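Tripeptidase (Staphylococcus aureus subsp. aureus, PDB 3RZA) probably hydrolyses tripeptides as a metal-dependent peptidase of the M20/M25/M40 family. Local coordinates at residues Pro91-Val102 with Gln153-Ser164; Asp178-Asp186 with Glu317-Glu325. All blocks are in the same frame, centred on the assembly; numbering follows the deposited sequence.

Contact 1: residues Pro91-Val102 with Gln153-Ser164; sequences PKLYLTSHMDTV and QIQFVITVGEES. With ZN (zinc ion), chain C; CA (calcium ion), chain D.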
loop_
_atom_site.group_PDB
_atom_site.type_symbol
_atom_site.label_atom_id
_atom_site.label_comp_id
_atom_site.label_asym_id
_atom_site.label_seq_id
_atom_site.Cartn_x
_atom_site.Cartn_y
_atom_site.Cartn_z
ATOM N N PRO A 91 -3.955 11.901 53.030
ATOM C CA PRO A 91 -4.161 11.051 51.878
ATOM C C PRO A 91 -2.881 10.438 51.292
ATOM O O PRO A 91 -1.781 11.023 51.409
ATOM C CB PRO A 91 -4.790 12.006 50.857
ATOM C CG PRO A 91 -5.505 12.961 51.658
ATOM C CD PRO A 91 -4.633 13.200 52.835
ATOM N N LYS A 92 -3.046 9.259 50.697
ATOM C CA LYS A 92 -1.944 8.516 50.106
ATOM C C LYS A 92 -1.944 8.845 48.632
ATOM O O LYS A 92 -2.973 8.691 47.965
ATOM C CB LYS A 92 -2.129 7.020 50.316
ATOM C CG LYS A 92 -2.165 6.582 51.803
ATOM C CD LYS A 92 -2.513 5.113 51.895
ATOM C CE LYS A 92 -2.302 4.552 53.286
ATOM N NZ LYS A 92 -2.633 3.096 53.321
ATOM N N LEU A 93 -0.789 9.293 48.140
ATOM C CA LEU A 93 -0.614 9.823 46.792
ATOM C C LEU A 93 0.170 8.848 45.970
ATOM O O LEU A 93 1.017 8.120 46.512
ATOM C CB LEU A 93 0.182 11.134 46.868
ATOM C CG LEU A 93 0.469 11.901 45.577
ATOM C CD1 LEU A 93 -0.827 12.216 44.805
ATOM C CD2 LEU A 93 1.204 13.157 45.946
ATOM N N TYR A 94 -0.078 8.831 44.660
ATOM C CA TYR A 94 0.866 8.245 43.719
ATOM C C TYR A 94 1.180 9.218 42.601
ATOM O O TYR A 94 0.391 10.094 42.298
ATOM C CB TYR A 94 0.394 6.876 43.160
ATOM C CG TYR A 94 -0.380 6.967 41.869
ATOM C CD1 TYR A 94 -1.732 7.287 41.880
ATOM C CD2 TYR A 94 0.245 6.762 40.628
ATOM C CE1 TYR A 94 -2.447 7.417 40.712
ATOM C CE2 TYR A 94 -0.469 6.897 39.447
ATOM C CZ TYR A 94 -1.827 7.219 39.497
ATOM O OH TYR A 94 -2.548 7.337 38.322
ATOM N N LEU A 95 2.363 9.049 42.014
ATOM C CA LEU A 95 2.803 9.805 40.850
ATOM C C LEU A 95 3.336 8.791 39.862
ATOM O O LEU A 95 3.984 7.838 40.285
ATOM C CB LEU A 95 3.906 10.777 41.245
ATOM C CG LEU A 95 3.572 11.822 42.307
ATOM C CD1 LEU A 95 4.877 12.472 42.807
ATOM C CD2 LEU A 95 2.595 12.867 41.739
ATOM N N THR A 96 3.079 8.990 38.568
ATOM C CA THR A 96 3.563 8.082 37.520
ATOM C C THR A 96 4.154 8.804 36.309
ATOM O O THR A 96 3.655 9.848 35.897
ATOM C CB THR A 96 2.480 7.053 37.052
ATOM O OG1 THR A 96 3.069 6.103 36.159
ATOM C CG2 THR A 96 1.329 7.716 36.350
ATOM N N SER A 97 5.298 8.291 35.847
ATOM C CA SER A 97 5.868 8.621 34.563
ATOM C C SER A 97 6.301 7.337 33.903
ATOM O O SER A 97 6.314 6.306 34.541
ATOM C CB SER A 97 7.055 9.573 34.738
ATOM O OG SER A 97 6.598 10.918 34.786
ATOM N N HIS A 98 6.572 7.394 32.609
ATOM C CA HIS A 98 7.031 6.217 31.856
ATOM C C HIS A 98 8.497 6.381 31.425
ATOM O O HIS A 98 8.921 7.480 31.051
ATOM C CB HIS A 98 6.117 5.908 30.662
ATOM C CG HIS A 98 6.088 6.954 29.604
ATOM N ND1 HIS A 98 6.905 6.916 28.497
ATOM C CD2 HIS A 98 5.237 7.987 29.409
ATOM C CE1 HIS A 98 6.597 7.921 27.694
ATOM N NE2 HIS A 98 5.580 8.578 28.221
HETATM N N MSE A 99 9.255 5.287 31.510
HETATM C CA MSE A 99 10.703 5.303 31.261
HETATM C C MSE A 99 11.080 5.114 29.784
HETATM O O MSE A 99 12.248 5.339 29.414
HETATM C CB MSE A 99 11.394 4.269 32.144
HETATM C CG MSE A 99 11.274 2.845 31.700
HETATM SE SE MSE A 99 12.006 1.675 32.995
HETATM C CE MSE A 99 10.525 1.709 34.270
ATOM N N ASP A 100 10.117 4.672 28.955
ATOM C CA ASP A 100 10.351 4.481 27.514
ATOM C C ASP A 100 10.076 5.753 26.677
ATOM O O ASP A 100 9.326 6.633 27.087
ATOM C CB ASP A 100 9.554 3.295 26.940
ATOM C CG ASP A 100 8.021 3.495 27.005
ATOM O OD1 ASP A 100 7.524 3.953 28.052
ATOM O OD2 ASP A 100 7.321 3.169 26.024
ATOM N N THR A 101 10.715 5.813 25.505
ATOM C CA THR A 101 10.489 6.858 24.510
ATOM C C THR A 101 10.092 6.212 23.179
ATOM O O THR A 101 10.303 5.015 22.973
ATOM C CB THR A 101 11.761 7.652 24.274
ATOM O OG1 THR A 101 12.678 6.840 23.532
ATOM C CG2 THR A 101 12.390 8.048 25.568
ATOM N N VAL A 102 9.571 7.024 22.253
ATOM C CA VAL A 102 9.371 6.562 20.859
ATOM C C VAL A 102 10.721 6.431 20.145
ATOM O O VAL A 102 11.785 6.760 20.717
ATOM C CB VAL A 102 8.437 7.486 20.034
ATOM C CG1 VAL A 102 7.074 7.662 20.743
ATOM C CG2 VAL A 102 9.113 8.826 19.736
ATOM N N GLN A 153 2.331 9.267 52.610
ATOM C CA GLN A 153 2.821 8.191 51.777
ATOM C C GLN A 153 2.738 8.662 50.350
ATOM O O GLN A 153 1.740 9.264 49.977
ATOM C CB GLN A 153 1.981 6.926 51.946
ATOM C CG GLN A 153 2.542 5.693 51.271
ATOM C CD GLN A 153 1.744 4.457 51.618
ATOM O OE1 GLN A 153 1.823 3.972 52.737
ATOM N NE2 GLN A 153 0.932 3.971 50.673
ATOM N N ILE A 154 3.795 8.390 49.576
ATOM C CA ILE A 154 3.860 8.709 48.151
ATOM C C ILE A 154 4.419 7.483 47.432
ATOM O O ILE A 154 5.467 6.954 47.840
ATOM C CB ILE A 154 4.794 9.919 47.846
ATOM C CG1 ILE A 154 4.595 11.057 48.849
ATOM C CG2 ILE A 154 4.535 10.425 46.450
ATOM C CD1 ILE A 154 5.573 12.198 48.673
ATOM N N GLN A 155 3.725 7.025 46.393
ATOM C CA GLN A 155 4.258 5.995 45.481
ATOM C C GLN A 155 4.677 6.606 44.141
ATOM O O GLN A 155 3.985 7.483 43.616
ATOM C CB GLN A 155 3.256 4.866 45.276
ATOM C CG GLN A 155 3.077 4.036 46.515
ATOM C CD GLN A 155 2.269 2.783 46.292
ATOM O OE1 GLN A 155 1.210 2.826 45.685
ATOM N NE2 GLN A 155 2.739 1.668 46.827
ATOM N N PHE A 156 5.833 6.166 43.632
ATOM C CA PHE A 156 6.357 6.585 42.344
ATOM C C PHE A 156 6.307 5.367 41.447
ATOM O O PHE A 156 7.006 4.374 41.710
ATOM C CB PHE A 156 7.778 7.100 42.495
ATOM C CG PHE A 156 7.860 8.370 43.284
ATOM C CD1 PHE A 156 7.815 8.346 44.667
ATOM C CD2 PHE A 156 7.960 9.603 42.641
ATOM C CE1 PHE A 156 7.859 9.524 45.398
ATOM C CE2 PHE A 156 8.031 10.792 43.370
ATOM C CZ PHE A 156 7.976 10.757 44.739
ATOM N N VAL A 157 5.430 5.421 40.443
ATOM C CA VAL A 157 5.125 4.287 39.576
ATOM C C VAL A 157 5.780 4.548 38.219
ATOM O O VAL A 157 5.364 5.455 37.491
ATOM C CB VAL A 157 3.580 4.091 39.415
ATOM C CG1 VAL A 157 3.280 2.934 38.507
ATOM C CG2 VAL A 157 2.922 3.877 40.778
ATOM N N ILE A 158 6.815 3.768 37.888
ATOM C CA ILE A 158 7.605 3.991 36.664
ATOM C C ILE A 158 7.296 2.858 35.690
ATOM O O ILE A 158 7.638 1.688 35.951
ATOM C CB ILE A 158 9.138 4.068 36.928
ATOM C CG1 ILE A 158 9.466 4.802 38.239
ATOM C CG2 ILE A 158 9.841 4.721 35.755
ATOM C CD1 ILE A 158 8.853 6.177 38.386
ATOM N N THR A 159 6.618 3.196 34.586
ATOM C CA THR A 159 6.121 2.192 33.663
ATOM C C THR A 159 7.024 2.018 32.464
ATOM O O THR A 159 7.815 2.905 32.115
ATOM C CB THR A 159 4.727 2.530 33.125
ATOM O OG1 THR A 159 4.805 3.732 32.368
ATOM C CG2 THR A 159 3.781 2.699 34.232
ATOM N N VAL A 160 6.827 0.891 31.817
ATOM C CA VAL A 160 7.515 0.521 30.574
ATOM C C VAL A 160 6.437 0.460 29.502
ATOM O O VAL A 160 5.236 0.457 29.819
ATOM C CB VAL A 160 8.211 -0.817 30.695
ATOM C CG1 VAL A 160 9.500 -0.679 31.561
ATOM C CG2 VAL A 160 7.257 -1.887 31.269
ATOM N N GLY A 161 6.848 0.530 28.241
ATOM C CA GLY A 161 5.943 0.341 27.133
ATOM C C GLY A 161 4.766 1.281 26.989
ATOM O O GLY A 161 3.812 0.928 26.309
ATOM N N GLU A 162 4.805 2.465 27.612
ATOM C CA GLU A 162 3.718 3.426 27.446
ATOM C C GLU A 162 3.519 3.801 25.979
ATOM O O GLU A 162 2.382 3.898 25.521
ATOM C CB GLU A 162 3.924 4.677 28.308
ATOM C CG GLU A 162 2.671 5.600 28.441
ATOM C CD GLU A 162 2.512 6.694 27.344
ATOM O OE1 GLU A 162 3.380 6.888 26.444
ATOM O OE2 GLU A 162 1.487 7.384 27.395
ATOM N N GLU A 163 4.626 3.931 25.258
ATOM C CA GLU A 163 4.620 4.282 23.837
ATOM C C GLU A 163 4.302 3.137 22.888
ATOM O O GLU A 163 4.220 3.373 21.710
ATOM C CB GLU A 163 5.983 4.878 23.433
ATOM C CG GLU A 163 6.436 6.050 24.254
ATOM C CD GLU A 163 5.701 7.305 23.967
ATOM O OE1 GLU A 163 4.605 7.315 23.350
ATOM O OE2 GLU A 163 6.231 8.370 24.344
ATOM N N SER A 164 4.153 1.911 23.401
ATOM C CA SER A 164 3.618 0.772 22.642
ATOM C C SER A 164 2.104 0.520 22.900
ATOM O O SER A 164 1.604 -0.553 22.555
ATOM C CB SER A 164 4.405 -0.503 22.981
ATOM O OG SER A 164 5.780 -0.311 22.842
HETATM ZN ZN ZN C . 4.528 10.280 27.474
HETATM CA CA CA D . 4.822 10.000 23.905
HETATM O O HOH W 1 0.785 11.824 50.551
HETATM O O HOH W 2 -0.308 9.262 53.670
HETATM O O HOH W 3 0.773 6.217 48.378
HETATM O O HOH W 4 8.620 9.678 23.592
HETATM O O HOH W 5 3.193 10.103 25.880
#

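Contact 2: residues Asp178-Asp186 with Glu317-Glu325; sequences DADFGYAID and EAVVKIAQE. With ZN (zinc ion), chain C.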
loop_
_atom_site.group_PDB
_atom_site.type_symbol
_atom_site.label_atom_id
_atom_site.label_comp_id
_atom_site.label_asym_id
_atom_site.label_seq_id
_atom_site.Cartn_x
_atom_site.Cartn_y
_atom_site.Cartn_z
ATOM N N ASP A 178 -1.059 1.465 46.371
ATOM C CA ASP A 178 -1.719 1.844 47.621
ATOM C C ASP A 178 -1.769 3.371 47.635
ATOM O O ASP A 178 -0.824 4.035 48.123
ATOM C CB ASP A 178 -0.955 1.276 48.836
ATOM C CG ASP A 178 -1.612 1.612 50.159
ATOM O OD1 ASP A 178 -2.839 1.780 50.203
ATOM O OD2 ASP A 178 -0.898 1.676 51.179
ATOM N N ALA A 179 -2.829 3.917 47.030
ATOM C CA ALA A 179 -3.024 5.366 46.916
ATOM C C ALA A 179 -4.509 5.692 46.881
ATOM O O ALA A 179 -5.294 4.918 46.346
ATOM C CB ALA A 179 -2.343 5.890 45.654
ATOM N N ASP A 180 -4.872 6.836 47.458
ATOM C CA ASP A 180 -6.233 7.409 47.359
ATOM C C ASP A 180 -6.480 8.137 46.025
ATOM O O ASP A 180 -7.599 8.170 45.543
ATOM C CB ASP A 180 -6.475 8.386 48.505
ATOM C CG ASP A 180 -6.451 7.703 49.878
ATOM O OD1 ASP A 180 -7.245 6.765 50.087
ATOM O OD2 ASP A 180 -5.634 8.099 50.734
ATOM N N PHE A 181 -5.442 8.768 45.481
ATOM C CA PHE A 181 -5.508 9.429 44.165
ATOM C C PHE A 181 -4.103 9.727 43.670
ATOM O O PHE A 181 -3.118 9.548 44.408
ATOM C CB PHE A 181 -6.345 10.730 44.228
ATOM C CG PHE A 181 -5.936 11.681 45.340
ATOM C CD1 PHE A 181 -4.840 12.559 45.181
ATOM C CD2 PHE A 181 -6.650 11.721 46.536
ATOM C CE1 PHE A 181 -4.463 13.431 46.205
ATOM C CE2 PHE A 181 -6.285 12.608 47.559
ATOM C CZ PHE A 181 -5.175 13.451 47.397
ATOM N N GLY A 182 -3.992 10.179 42.425
ATOM C CA GLY A 182 -2.709 10.613 41.929
ATOM C C GLY A 182 -2.629 11.196 40.560
ATOM O O GLY A 182 -3.621 11.622 40.004
ATOM N N TYR A 183 -1.397 11.299 40.067
ATOM C CA TYR A 183 -1.070 12.152 38.947
ATOM C C TYR A 183 -0.144 11.456 37.987
ATOM O O TYR A 183 0.926 10.996 38.397
ATOM C CB TYR A 183 -0.405 13.425 39.443
ATOM C CG TYR A 183 -1.293 14.179 40.384
ATOM C CD1 TYR A 183 -2.347 14.959 39.896
ATOM C CD2 TYR A 183 -1.153 14.034 41.778
ATOM C CE1 TYR A 183 -3.202 15.634 40.772
ATOM C CE2 TYR A 183 -2.006 14.695 42.657
ATOM C CZ TYR A 183 -3.026 15.500 42.152
ATOM O OH TYR A 183 -3.893 16.136 43.033
ATOM N N ALA A 184 -0.541 11.382 36.717
ATOM C CA ALA A 184 0.381 11.024 35.631
ATOM C C ALA A 184 1.067 12.296 35.148
ATOM O O ALA A 184 0.401 13.215 34.705
ATOM C CB ALA A 184 -0.362 10.334 34.517
ATOM N N ILE A 185 2.398 12.352 35.270
ATOM C CA ILE A 185 3.179 13.532 34.909
ATOM C C ILE A 185 3.547 13.376 33.431
ATOM O O ILE A 185 4.702 13.079 33.087
ATOM C CB ILE A 185 4.464 13.698 35.827
ATOM C CG1 ILE A 185 4.099 13.601 37.338
ATOM C CG2 ILE A 185 5.170 15.038 35.536
ATOM C CD1 ILE A 185 5.319 13.520 38.261
ATOM N N ASP A 186 2.552 13.535 32.553
ATOM C CA ASP A 186 2.671 13.107 31.155
ATOM C C ASP A 186 1.552 13.656 30.201
ATOM O O ASP A 186 1.070 12.933 29.346
ATOM C CB ASP A 186 2.691 11.546 31.107
ATOM C CG ASP A 186 3.088 10.982 29.738
ATOM O OD1 ASP A 186 3.930 11.594 29.056
ATOM O OD2 ASP A 186 2.571 9.907 29.351
ATOM N N GLU A 317 -13.507 16.999 42.796
ATOM C CA GLU A 317 -12.726 15.967 43.472
ATOM C C GLU A 317 -11.427 16.530 43.993
ATOM O O GLU A 317 -10.849 17.421 43.359
ATOM C CB GLU A 317 -12.390 14.804 42.533
ATOM C CG GLU A 317 -13.543 13.849 42.295
ATOM C CD GLU A 317 -13.808 12.911 43.476
ATOM O OE1 GLU A 317 -12.884 12.167 43.902
ATOM O OE2 GLU A 317 -14.955 12.908 43.954
ATOM N N ALA A 318 -11.000 16.022 45.163
ATOM C CA ALA A 318 -9.737 16.410 45.818
ATOM C C ALA A 318 -8.544 16.421 44.873
ATOM O O ALA A 318 -7.753 17.367 44.885
ATOM C CB ALA A 318 -9.439 15.470 47.005
ATOM N N VAL A 319 -8.425 15.365 44.058
ATOM C CA VAL A 319 -7.314 15.243 43.107
ATOM C C VAL A 319 -7.221 16.407 42.098
ATOM O O VAL A 319 -6.112 16.848 41.764
ATOM C CB VAL A 319 -7.324 13.863 42.370
ATOM C CG1 VAL A 319 -8.566 13.695 41.468
ATOM C CG2 VAL A 319 -6.044 13.669 41.588
ATOM N N VAL A 320 -8.368 16.913 41.644
ATOM C CA VAL A 320 -8.411 18.041 40.702
ATOM C C VAL A 320 -8.103 19.351 41.416
ATOM O O VAL A 320 -7.296 20.148 40.946
ATOM C CB VAL A 320 -9.789 18.158 40.007
ATOM C CG1 VAL A 320 -9.800 19.329 39.031
ATOM C CG2 VAL A 320 -10.181 16.846 39.293
ATOM N N LYS A 321 -8.743 19.561 42.562
ATOM C CA LYS A 321 -8.564 20.788 43.354
ATOM C C LYS A 321 -7.130 20.993 43.860
ATOM O O LYS A 321 -6.614 22.103 43.822
ATOM C CB LYS A 321 -9.555 20.820 44.530
ATOM C CG LYS A 321 -11.050 20.923 44.089
ATOM C CD LYS A 321 -11.430 22.376 43.743
ATOM C CE LYS A 321 -12.533 22.503 42.666
ATOM N NZ LYS A 321 -12.021 22.546 41.238
ATOM N N ILE A 322 -6.481 19.919 44.292
ATOM C CA ILE A 322 -5.060 19.974 44.704
ATOM C C ILE A 322 -4.121 20.326 43.512
ATOM O O ILE A 322 -3.204 21.156 43.660
ATOM C CB ILE A 322 -4.635 18.674 45.426
ATOM C CG1 ILE A 322 -5.387 18.542 46.769
ATOM C CG2 ILE A 322 -3.140 18.653 45.657
ATOM C CD1 ILE A 322 -5.420 17.104 47.345
ATOM N N ALA A 323 -4.393 19.780 42.324
ATOM C CA ALA A 323 -3.600 20.136 41.109
ATOM C C ALA A 323 -3.763 21.612 40.730
ATOM O O ALA A 323 -2.774 22.308 40.388
ATOM C CB ALA A 323 -3.988 19.237 39.915
ATOM N N GLN A 324 -5.009 22.087 40.777
ATOM C CA GLN A 324 -5.293 23.478 40.493
ATOM C C GLN A 324 -4.696 24.418 41.562
ATOM O O GLN A 324 -4.132 25.452 41.217
ATOM C CB GLN A 324 -6.803 23.721 40.350
ATOM C CG GLN A 324 -7.431 23.118 39.111
ATOM C CD GLN A 324 -8.894 23.447 39.060
ATOM O OE1 GLN A 324 -9.667 22.933 39.861
ATOM N NE2 GLN A 324 -9.278 24.372 38.181
ATOM N N GLU A 325 -4.809 24.047 42.842
ATOM C CA GLU A 325 -4.207 24.844 43.953
ATOM C C GLU A 325 -2.683 24.983 43.795
ATOM O O GLU A 325 -2.145 26.105 43.888
ATOM C CB GLU A 325 -4.533 24.228 45.320
ATOM C CG GLU A 325 -4.063 25.078 46.554
ATOM C CD GLU A 325 -4.337 24.403 47.916
ATOM O OE1 GLU A 325 -5.128 23.442 47.979
ATOM O OE2 GLU A 325 -3.736 24.842 48.921
HETATM ZN ZN ZN C . 4.528 10.280 27.474
HETATM O O HOH W 5 3.193 10.103 25.880
#

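Contact 1: residues Pro91-Val102 with Gln153-Ser164
His98 and Glu162 meet where two parallel strands of the metal-bearing sheet end. Strands 93-98 and 154-159 run 19° apart, and the ladder starts with Leu93 N donating to Gln153 O and ends with Met99 N donating to Thr159 O. Within it Val157 O takes two bonds, from Thr96 OG1 at 2.7 Å and from Ser97 N, approaching opposite faces of its plane.

With CG lying between backbone N and carbonyl carbon (chi1 64°), His98 leans over the 3-10 segment. Its CB packs 3.1 Å from Thr159 OG1, and its CG sits 3.4 Å from Glu162 CB, which covers one ring face. CD2 lies 3.6 Å from Glu162 CG. ND1 makes weak hydrogen bonds to Asp100 O and OD1, while CE1 lies 3.4 Å from Glu163 OE2. At the tip NE2 binds zinc at 2.1 Å, and the Glu162 carboxylate is stacked 12° from the ring plane. Glu163 OE2 binds calcium at 2.2 Å, and one water joins both metals, consistent with the paired-metal centre of M20 peptidases. Asp100 OD2 holds the turn by accepting from Glu163 N (2.9 Å) on its syn side, and also bonds Thr40.

Leu93, Leu95 and Ile154 face helix 374-393, Phe156 and Ile158 touch helix 128-147, and strand 181-184 pairs with strand 93-98.

Contact 2: residues Asp178-Asp186 with Glu317-Glu325
Phe181 and Tyr183 pack on Val319 in a helix-on-sheet contact in the alpha/beta part of this peptidase fold: helix 318-325 lies across strand 181-184 at 52°, with axes 8.6 Å apart. Gly182 meets the helix through its backbone O, which lies 3.5 Å from Val319 CG2. That methyl, anti to its own backbone nitrogen, also approaches Tyr183 CE1 to 3.6 Å, while Val319 CB rests 3.8 Å from Phe181 CB.

The two rings treat the helix differently. Phe181 has Val319 CA over one ring face, and its CZ meets Ile322 CD1 at 3.7 Å, the two side chains crossing at about a right angle. Tyr183 slides past Val319 in the opposite direction, passes Ala323 CB, and carries its hydroxyl to the helix backbone. All of these residues are buried; Tyr183 also packs on Val356 and Leu358 of strand 355-359, and Ile322 on Ile390 of helix 374-393.

The looser side begins at Ala318, an exposed residue whose CB comes no closer than 4.3 Å to Phe181 CE2. Lys321, also exposed, turns its amine from the strand to Gln324 OE1 and to Asp315 O. At the other end, the strand leads through an inverse gamma turn centred on Ile185 to Asp186, a zinc ligand well removed from the helix.

The single hydrogen bond between the segments runs from Tyr183 OH to Val319 O at 2.7 Å. The hydroxyl lies in the carbonyl plane on a lone pair, with a C=O...donor angle of 122°, and the same oxygen also receives a weak helical bond from Ala323 N.

From the N terminus, contact 1 closes first: strand 93-98 is rejoined by strand 154-159 after a loop that contains helix 128-147. Contact 2 opens later at Asp178 and closes with helix 318-325, its long loop holding much strand. The two are therefore in series, neither nested nor crossed, with centres 14 Å apart. They share one sheet, and their neighbouring strands are joined where Lys92 O lies 2.7 Å from Asp180 N, a probable hydrogen bond. At the other end both reach the zinc, through His98 and Asp186, with Asp129 as the third protein ligand. Together they connect the metal centre, the sheet and the helix 318-329 covering it.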